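Local coordinates for protein probable uracil-DNA glycosylase (Acanthamoeba polyphaga mimivirus, PDB 5X55) that belongs to the uracil-DNA glycosylase superfamily, with a central parallel beta sheet flanked by helices, at residues D278-L283 against L290-W295. Residues are numbered along the deposited sequence; the frame is centred on the assembly and turned at random.
Sequences DLIDYL and LIFVAW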
ATOM      1  N   ASP A 278     -13.467  -3.248   3.385  1.00 19.89           N
ATOM      2  CA  ASP A 278     -14.392  -2.245   2.867  1.00 19.87           C
ATOM      3  C   ASP A 278     -13.734  -1.340   1.826  1.00 19.51           C
ATOM      4  O   ASP A 278     -14.411  -0.850   0.918  1.00 22.59           O
ATOM      5  CB  ASP A 278     -14.960  -1.410   4.017  1.00 26.31           C
ATOM      6  CG  ASP A 278     -16.084  -2.119   4.758  1.00 27.49           C
ATOM      7  OD1 ASP A 278     -16.696  -3.046   4.185  1.00 33.13           O
ATOM      8  OD2 ASP A 278     -16.354  -1.744   5.918  1.00 33.71           O
ATOM      9  N   LEU A 279     -12.430  -1.105   1.927  1.00 17.82           N
ATOM     10  CA  LEU A 279     -11.754  -0.304   0.912  1.00 21.10           C
ATOM     11  C   LEU A 279     -11.712  -1.040  -0.426  1.00 16.85           C
ATOM     12  O   LEU A 279     -12.063  -0.472  -1.477  1.00 16.77           O
ATOM     13  CB  LEU A 279     -10.352   0.054   1.410  1.00 18.02           C
ATOM     14  CG  LEU A 279      -9.378   0.804   0.506  1.00 25.43           C
ATOM     15  CD1 LEU A 279     -10.044   2.018  -0.154  1.00 18.64           C
ATOM     16  CD2 LEU A 279      -8.134   1.205   1.327  1.00 20.62           C
ATOM     17  N   ILE A 280     -11.323  -2.324  -0.398  1.00 17.74           N
ATOM     18  CA  ILE A 280     -11.321  -3.139  -1.616  1.00 18.47           C
ATOM     19  C   ILE A 280     -12.719  -3.191  -2.213  1.00 20.05           C
ATOM     20  O   ILE A 280     -12.914  -2.964  -3.418  1.00 23.95           O
ATOM     21  CB  ILE A 280     -10.804  -4.568  -1.332  1.00 23.70           C
ATOM     22  CG1 ILE A 280      -9.468  -4.585  -0.559  1.00 18.31           C
ATOM     23  CG2 ILE A 280     -10.741  -5.390  -2.617  1.00 16.77           C
ATOM     24  CD1 ILE A 280      -8.335  -4.019  -1.283  1.00 19.98           C
ATOM     25  N   ASP A 281     -13.716  -3.497  -1.373  1.00 20.00           N
ATOM     26  CA  ASP A 281     -15.086  -3.646  -1.864  1.00 21.65           C
ATOM     27  C   ASP A 281     -15.608  -2.339  -2.433  1.00 25.37           C
ATOM     28  O   ASP A 281     -16.303  -2.331  -3.453  1.00 24.17           O
ATOM     29  CB  ASP A 281     -16.008  -4.143  -0.744  1.00 19.08           C
ATOM     30  CG  ASP A 281     -15.641  -5.547  -0.271  1.00 27.32           C
ATOM     31  OD1 ASP A 281     -14.911  -6.255  -1.011  1.00 24.79           O
ATOM     32  OD2 ASP A 281     -16.058  -5.939   0.844  1.00 32.07           O
ATOM     33  N   TYR A 282     -15.289  -1.220  -1.778  1.00 21.90           N
ATOM     34  CA  TYR A 282     -15.697   0.075  -2.301  1.00 22.99           C
ATOM     35  C   TYR A 282     -15.143   0.292  -3.703  1.00 23.95           C
ATOM     36  O   TYR A 282     -15.860   0.743  -4.610  1.00 23.84           O
ATOM     37  CB  TYR A 282     -15.232   1.184  -1.357  1.00 22.23           C
ATOM     38  CG  TYR A 282     -15.594   2.559  -1.852  1.00 30.65           C
ATOM     39  CD1 TYR A 282     -16.848   3.111  -1.580  1.00 31.74           C
ATOM     40  CD2 TYR A 282     -14.699   3.303  -2.607  1.00 25.81           C
ATOM     41  CE1 TYR A 282     -17.188   4.375  -2.042  1.00 31.75           C
ATOM     42  CE2 TYR A 282     -15.034   4.566  -3.077  1.00 25.32           C
ATOM     43  CZ  TYR A 282     -16.274   5.093  -2.794  1.00 29.84           C
ATOM     44  OH  TYR A 282     -16.607   6.351  -3.250  1.00 36.74           O
ATOM     45  N   LEU A 283     -13.857  -0.023  -3.903  1.00 23.92           N
ATOM     46  CA  LEU A 283     -13.257   0.233  -5.213  1.00 25.96           C
ATOM     47  C   LEU A 283     -13.869  -0.669  -6.284  1.00 26.60           C
ATOM     48  O   LEU A 283     -14.254  -0.194  -7.359  1.00 26.83           O
ATOM     49  CB  LEU A 283     -11.734   0.057  -5.154  1.00 16.92           C
ATOM     50  CG  LEU A 283     -10.951   1.056  -4.296  1.00 15.86           C
ATOM     51  CD1 LEU A 283      -9.491   0.646  -4.236  1.00 21.40           C
ATOM     52  CD2 LEU A 283     -11.077   2.459  -4.844  1.00 21.61           C
ATOM     53  N   LEU A 290     -10.142  -2.122 -12.982  1.00 24.47           N
ATOM     54  CA  LEU A 290      -8.913  -1.826 -12.269  1.00 25.39           C
ATOM     55  C   LEU A 290      -7.949  -2.980 -12.467  1.00 25.63           C
ATOM     56  O   LEU A 290      -8.343  -4.090 -12.833  1.00 27.71           O
ATOM     57  CB  LEU A 290      -9.173  -1.617 -10.778  1.00 23.09           C
ATOM     58  CG  LEU A 290     -10.210  -0.556 -10.412  1.00 29.60           C
ATOM     59  CD1 LEU A 290     -10.316  -0.407  -8.896  1.00 28.02           C
ATOM     60  CD2 LEU A 290      -9.902   0.777 -11.063  1.00 24.00           C
ATOM     61  N   ILE A 291      -6.674  -2.722 -12.212  1.00 20.68           N
ATOM     62  CA  ILE A 291      -5.670  -3.776 -12.219  1.00 20.84           C
ATOM     63  C   ILE A 291      -5.224  -4.032 -10.784  1.00 19.21           C
ATOM     64  O   ILE A 291      -4.765  -3.110 -10.099  1.00 18.38           O
ATOM     65  CB  ILE A 291      -4.482  -3.416 -13.116  1.00 17.08           C
ATOM     66  CG1 ILE A 291      -4.996  -3.140 -14.531  1.00 21.46           C
ATOM     67  CG2 ILE A 291      -3.463  -4.554 -13.083  1.00 19.63           C
ATOM     68  CD1 ILE A 291      -4.034  -2.373 -15.407  1.00 23.95           C
ATOM     69  N   PHE A 292      -5.361  -5.280 -10.334  1.00 16.27           N
ATOM     70  CA  PHE A 292      -4.912  -5.722  -9.021  1.00 17.93           C
ATOM     71  C   PHE A 292      -3.667  -6.584  -9.185  1.00 20.44           C
ATOM     72  O   PHE A 292      -3.677  -7.572  -9.933  1.00 18.90           O
ATOM     73  CB  PHE A 292      -6.009  -6.506  -8.285  1.00 17.67           C
ATOM     74  CG  PHE A 292      -7.107  -5.641  -7.739  1.00 17.15           C
ATOM     75  CD1 PHE A 292      -8.145  -5.221  -8.554  1.00 15.58           C
ATOM     76  CD2 PHE A 292      -7.086  -5.224  -6.405  1.00 18.62           C
ATOM     77  CE1 PHE A 292      -9.159  -4.402  -8.065  1.00 17.95           C
ATOM     78  CE2 PHE A 292      -8.096  -4.396  -5.892  1.00 18.67           C
ATOM     79  CZ  PHE A 292      -9.136  -3.979  -6.731  1.00 20.94           C
ATOM     80  N   VAL A 293      -2.600  -6.200  -8.490  1.00 17.73           N
ATOM     81  CA  VAL A 293      -1.328  -6.912  -8.505  1.00 15.81           C
ATOM     82  C   VAL A 293      -1.170  -7.603  -7.160  1.00 21.81           C
ATOM     83  O   VAL A 293      -1.125  -6.937  -6.117  1.00 21.75           O
ATOM     84  CB  VAL A 293      -0.162  -5.952  -8.773  1.00 16.70           C
ATOM     85  CG1 VAL A 293       1.134  -6.692  -8.726  1.00 14.18           C
ATOM     86  CG2 VAL A 293      -0.344  -5.278 -10.096  1.00 14.14           C
ATOM     87  N   ALA A 294      -1.098  -8.939  -7.179  1.00 17.74           N
ATOM     88  CA  ALA A 294      -1.037  -9.748  -5.965  1.00 19.46           C
ATOM     89  C   ALA A 294       0.353 -10.375  -5.847  1.00 20.70           C
ATOM     90  O   ALA A 294       0.658 -11.373  -6.507  1.00 20.76           O
ATOM     91  CB  ALA A 294      -2.132 -10.817  -5.969  1.00 18.39           C
ATOM     92  N   TRP A 295       1.198  -9.789  -5.000  1.00 16.38           N
ATOM     93  CA  TRP A 295       2.526 -10.320  -4.740  1.00 18.63           C
ATOM     94  C   TRP A 295       2.507 -11.049  -3.386  1.00 21.67           C
ATOM     95  O   TRP A 295       2.459 -10.412  -2.324  1.00 16.42           O
ATOM     96  CB  TRP A 295       3.551  -9.194  -4.764  1.00 16.79           C
ATOM     97  CG  TRP A 295       3.788  -8.533  -6.121  1.00 16.73           C
ATOM     98  CD1 TRP A 295       3.614  -9.082  -7.367  1.00 15.32           C
ATOM     99  CD2 TRP A 295       4.266  -7.190  -6.338  1.00 17.36           C
ATOM    100  NE1 TRP A 295       3.959  -8.158  -8.345  1.00 16.77           N
ATOM    101  CE2 TRP A 295       4.359  -6.995  -7.735  1.00 14.97           C
ATOM    102  CE3 TRP A 295       4.626  -6.139  -5.480  1.00 16.01           C
ATOM    103  CZ2 TRP A 295       4.788  -5.796  -8.292  1.00 14.65           C
ATOM    104  CZ3 TRP A 295       5.065  -4.936  -6.042  1.00 17.14           C
ATOM    105  CH2 TRP A 295       5.133  -4.778  -7.435  1.00 15.88           C
TER
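With CG set beside the backbone N and anti to the carbonyl carbon in both Leu283 and Leu290 (chi1 -66° and -55°), and an extended chi2 in each, Leu283 on the helix and Leu290, just ahead of the strand, turn toward each other's segment. The branched end of Leu290 carries its methyl CD1 out to the helix, 4.0 Å from Leu283 CB, where Leu283 offers apolar surface beside its backbone. One helical turn earlier, Ile280 brings its CG2 methyl obliquely to the Phe292 ring, 4.3 Å from CE2. A beta-branched residue suits this site, since CG2 sits next to the main chain, while the long, flat phenylalanine reaches across the 10.1 Å between Ile280 CA and Phe292 CA.

Leu290 and Phe292 both face helix 273-286, whereas Ile291 and Val293 pack on helix 350-360, so the parallel sheet is covered by helices on its two faces, as in an alpha/beta/alpha sandwich. Val306 touches both Ile280 and Phe292 and extends the apolar layer.

All four side chains are buried, and no hydrogen bond crosses between the segments; this small contact, burying 150 Å² over both sides, therefore rests on dispersion and the exclusion of water.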